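Local coordinates for protein mandelate racemase/muconate lactonizing enzyme (Roseovarius nubinhibens, PDB 2QDD) that is of uncharacterised function but belongs to the enolase superfamily and probably catalyses a magnesium-dependent reaction of the mandelate racemase/muconate lactonizing enzyme type, at residues I205-E208 with V209-V213; G170-P173 with A174-I177. All coordinates share one frame; numbering follows the deposited sequence.

Both contacts are local turns in the C-terminal enolase-type barrel domain, and they follow one another along the chain without nesting or crossing; each is one unbroken stretch, so neither closes a long loop. From the N terminus, contact 2 comes first: 170-173 ends the loop after strand 163-167 and leads into helix 173-185 at 174-177. The chain then passes through strand 192-196 to helix 203-210, whose last turn and exit are contact 1. Their centres lie 9 Å apart, and side chains of the two contacts pack together: V209 CB is 3.7 Å from I177 CG1, and S212 CB is 3.8 Å from I177 CD1. The two contacts thus tie successive helices of the barrel together.

Contact 1: residues I205-E208 with V209-V213; sequences IAVE and VLNSV
V209 meets I205 one helical turn back through both backbone and side chain, and this is the tight part of the contact. V209 N donates to I205 O over 2.9 Å with an almost linear N-H...O angle of 176°. V209 CG1 nearly eclipses its own backbone N (chi1 -6°), a strained and therefore uncertain placement that brings it within 3.1 Å of I205 O. The same methyl lies 3.9 Å from I205 CG2, the two side chains crossing at a slant. On the next rung L210 N bonds to A206 O at 3.0 Å, and L210 CB and CG both rest near that carbonyl. These i to i+4 bonds define the last turn of helix 203-210, the crossover helix between strands 192-196 and 218-220 in a beta-alpha-beta unit of the enolase-type barrel. The bonding slackens toward the C-terminal end: N211 N reaches V207 O over 3.1 Å, but the N-H...O angle falls to 148°. The N211 side chain runs alongside that of V207, N211 ND2 3.6 Å from V207 CG1; that amide nitrogen donates to R235 O and to A237 O of the second subunit. At the more open edge E208, N211 and S212 are each partly exposed. S212 OG donates to E208 O at 2.5 Å, very short, so its exact length is doubtful. The extended E208 side chain brings OE2 to a salt bridge with R192 of the second subunit.

Contact 2: residues G170-P173 with A174-I177; sequences GSDP and AQDI
The backbone of P173 closes onto I177 with an i to i+4 bond, I177 N to P173 O at 3.0 Å with an N-H...O angle of 160°, the donor lying close to the line of the carbonyl. This bond belongs to the opening part of helix 173-185, which the chain enters through the loop after strand 163-167, a beta-to-alpha connection of the enolase-type barrel. Proline suits the start of a helix, where its nitrogen has no hydrogen to give. E208 and V209 of helix 203-210, and R192 of the second subunit, pack on the ring. D172, the residue before P173, directs its side chain across that of Q175 at about a right angle, with carboxylate and amide planes 33° apart. D172 CB lies 3.7 Å from Q175 CD, so the contact here is carbon against the flat group rather than a polar bond. Q175 CG sits between its own backbone N and carbonyl carbon (chi1 61°), which turns the otherwise extended side chain toward D172 and sets Q175 CG 3.4 Å from D172 O. D176, by contrast, is buried. Its OD1 is gripped by a salt bridge to R179 and by the backbone N of G169, while OD2 accepts from W201 NE1. With both oxygens thus engaged, the carboxylate is held between the strand-to-helix loop at G169, helix 173-185 at R179 and the loop before helix 203-210 at W201, and charge from R179 would be expected to stabilise its ionised form. G170 O approaches D176 OD2 to 3.6 Å, two acceptors with nothing to share. I177 CD1 lies 3.4 Å from P173 O, the same oxygen that takes its backbone N-H.

Contact 1: residues I205-E208 with V209-V213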
# COMPACT_ATOMS: atom_id res chain seq x y z
N ILE A 205 4.76 -15.57 -20.64
CA ILE A 205 4.10 -16.68 -21.33
C ILE A 205 2.77 -17.00 -20.64
O ILE A 205 1.76 -17.16 -21.31
CB ILE A 205 5.01 -17.93 -21.44
CG1 ILE A 205 6.23 -17.63 -22.33
CG2 ILE A 205 4.25 -19.11 -22.04
CD1 ILE A 205 7.44 -18.52 -22.04
N ALA A 206 2.78 -17.06 -19.31
CA ALA A 206 1.56 -17.27 -18.52
C ALA A 206 0.45 -16.26 -18.83
O ALA A 206 -0.68 -16.65 -19.09
CB ALA A 206 1.88 -17.26 -17.04
N VAL A 207 0.80 -14.98 -18.82
CA VAL A 207 -0.14 -13.90 -19.15
C VAL A 207 -0.69 -14.06 -20.57
O VAL A 207 -1.90 -13.94 -20.78
CB VAL A 207 0.49 -12.50 -18.91
CG1 VAL A 207 -0.36 -11.39 -19.51
CG2 VAL A 207 0.69 -12.26 -17.42
N GLU A 208 0.18 -14.39 -21.52
CA GLU A 208 -0.21 -14.57 -22.92
C GLU A 208 -1.14 -15.76 -23.17
O GLU A 208 -2.16 -15.59 -23.83
CB GLU A 208 1.01 -14.63 -23.85
CG GLU A 208 0.66 -14.84 -25.32
CD GLU A 208 1.86 -15.24 -26.18
OE1 GLU A 208 2.93 -15.56 -25.62
OE2 GLU A 208 1.72 -15.22 -27.43
N VAL A 209 -0.79 -16.95 -22.67
CA VAL A 209 -1.71 -18.08 -22.83
C VAL A 209 -3.02 -17.99 -22.05
O VAL A 209 -4.08 -18.29 -22.61
CB VAL A 209 -1.04 -19.52 -22.87
CG1 VAL A 209 0.48 -19.49 -22.86
CG2 VAL A 209 -1.60 -20.45 -21.81
N LEU A 210 -2.97 -17.55 -20.80
CA LEU A 210 -4.16 -17.52 -19.95
C LEU A 210 -5.14 -16.41 -20.32
O LEU A 210 -6.33 -16.55 -20.09
CB LEU A 210 -3.81 -17.45 -18.46
CG LEU A 210 -3.09 -18.67 -17.87
CD1 LEU A 210 -2.78 -18.47 -16.40
CD2 LEU A 210 -3.91 -19.93 -18.07
N ASN A 211 -4.64 -15.34 -20.93
CA ASN A 211 -5.52 -14.32 -21.50
C ASN A 211 -5.93 -14.56 -22.95
O ASN A 211 -6.62 -13.74 -23.55
CB ASN A 211 -4.93 -12.91 -21.31
CG ASN A 211 -4.88 -12.49 -19.84
OD1 ASN A 211 -5.65 -12.99 -19.02
ND2 ASN A 211 -3.99 -11.58 -19.51
N SER A 212 -5.52 -15.70 -23.51
CA SER A 212 -5.94 -16.11 -24.86
C SER A 212 -7.04 -17.17 -24.83
O SER A 212 -7.55 -17.57 -25.88
CB SER A 212 -4.74 -16.64 -25.64
OG SER A 212 -3.72 -15.66 -25.72
N VAL A 213 -7.40 -17.59 -23.63
CA VAL A 213 -8.07 -18.87 -23.39
C VAL A 213 -9.41 -18.61 -22.68
O VAL A 213 -9.49 -17.74 -21.81
CB VAL A 213 -7.10 -19.82 -22.61
CG1 VAL A 213 -7.67 -20.36 -21.33
CG2 VAL A 213 -6.57 -20.92 -23.51

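Contact 2: residues G170-P173 with A174-I177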
# COMPACT_ATOMS: atom_id res chain seq x y z
N GLY A 170 6.12 -25.52 -21.22
CA GLY A 170 7.01 -25.25 -22.35
C GLY A 170 6.83 -23.83 -22.87
O GLY A 170 5.80 -23.21 -22.63
N SER A 171 7.83 -23.33 -23.59
CA SER A 171 7.86 -21.93 -24.02
C SER A 171 7.26 -21.68 -25.41
O SER A 171 7.47 -20.62 -26.00
CB SER A 171 9.28 -21.34 -23.90
OG SER A 171 10.25 -22.20 -24.48
N ASP A 172 6.52 -22.67 -25.93
CA ASP A 172 5.65 -22.48 -27.09
C ASP A 172 4.19 -22.25 -26.65
O ASP A 172 3.51 -23.20 -26.26
CB ASP A 172 5.74 -23.69 -28.03
CG ASP A 172 5.32 -23.36 -29.46
OD1 ASP A 172 4.11 -23.22 -29.72
OD2 ASP A 172 6.21 -23.26 -30.33
N PRO A 173 3.72 -20.99 -26.72
CA PRO A 173 2.41 -20.60 -26.19
C PRO A 173 1.24 -21.17 -27.00
O PRO A 173 0.22 -21.54 -26.41
CB PRO A 173 2.42 -19.07 -26.29
CG PRO A 173 3.85 -18.70 -26.50
CD PRO A 173 4.43 -19.83 -27.28
N ALA A 174 1.40 -21.25 -28.32
CA ALA A 174 0.31 -21.60 -29.23
C ALA A 174 -0.18 -23.05 -29.08
O ALA A 174 -1.37 -23.32 -29.26
CB ALA A 174 0.71 -21.32 -30.67
N GLN A 175 0.74 -23.96 -28.74
CA GLN A 175 0.37 -25.34 -28.47
C GLN A 175 -0.26 -25.56 -27.09
O GLN A 175 -1.09 -26.45 -26.92
CB GLN A 175 1.53 -26.32 -28.73
CG GLN A 175 2.79 -26.09 -27.89
CD GLN A 175 3.98 -26.94 -28.35
OE1 GLN A 175 4.23 -27.08 -29.55
NE2 GLN A 175 4.71 -27.50 -27.39
N ASP A 176 0.13 -24.74 -26.11
CA ASP A 176 -0.53 -24.73 -24.80
C ASP A 176 -1.97 -24.21 -24.86
O ASP A 176 -2.85 -24.75 -24.19
CB ASP A 176 0.28 -23.94 -23.76
CG ASP A 176 1.39 -24.76 -23.12
OD1 ASP A 176 1.29 -26.01 -23.07
OD2 ASP A 176 2.36 -24.15 -22.63
N ILE A 177 -2.20 -23.17 -25.67
CA ILE A 177 -3.54 -22.65 -25.92
C ILE A 177 -4.45 -23.72 -26.53
O ILE A 177 -5.57 -23.94 -26.06
CB ILE A 177 -3.51 -21.36 -26.80
CG1 ILE A 177 -2.89 -20.20 -26.02
CG2 ILE A 177 -4.92 -20.95 -27.24
CD1 ILE A 177 -2.14 -19.18 -26.87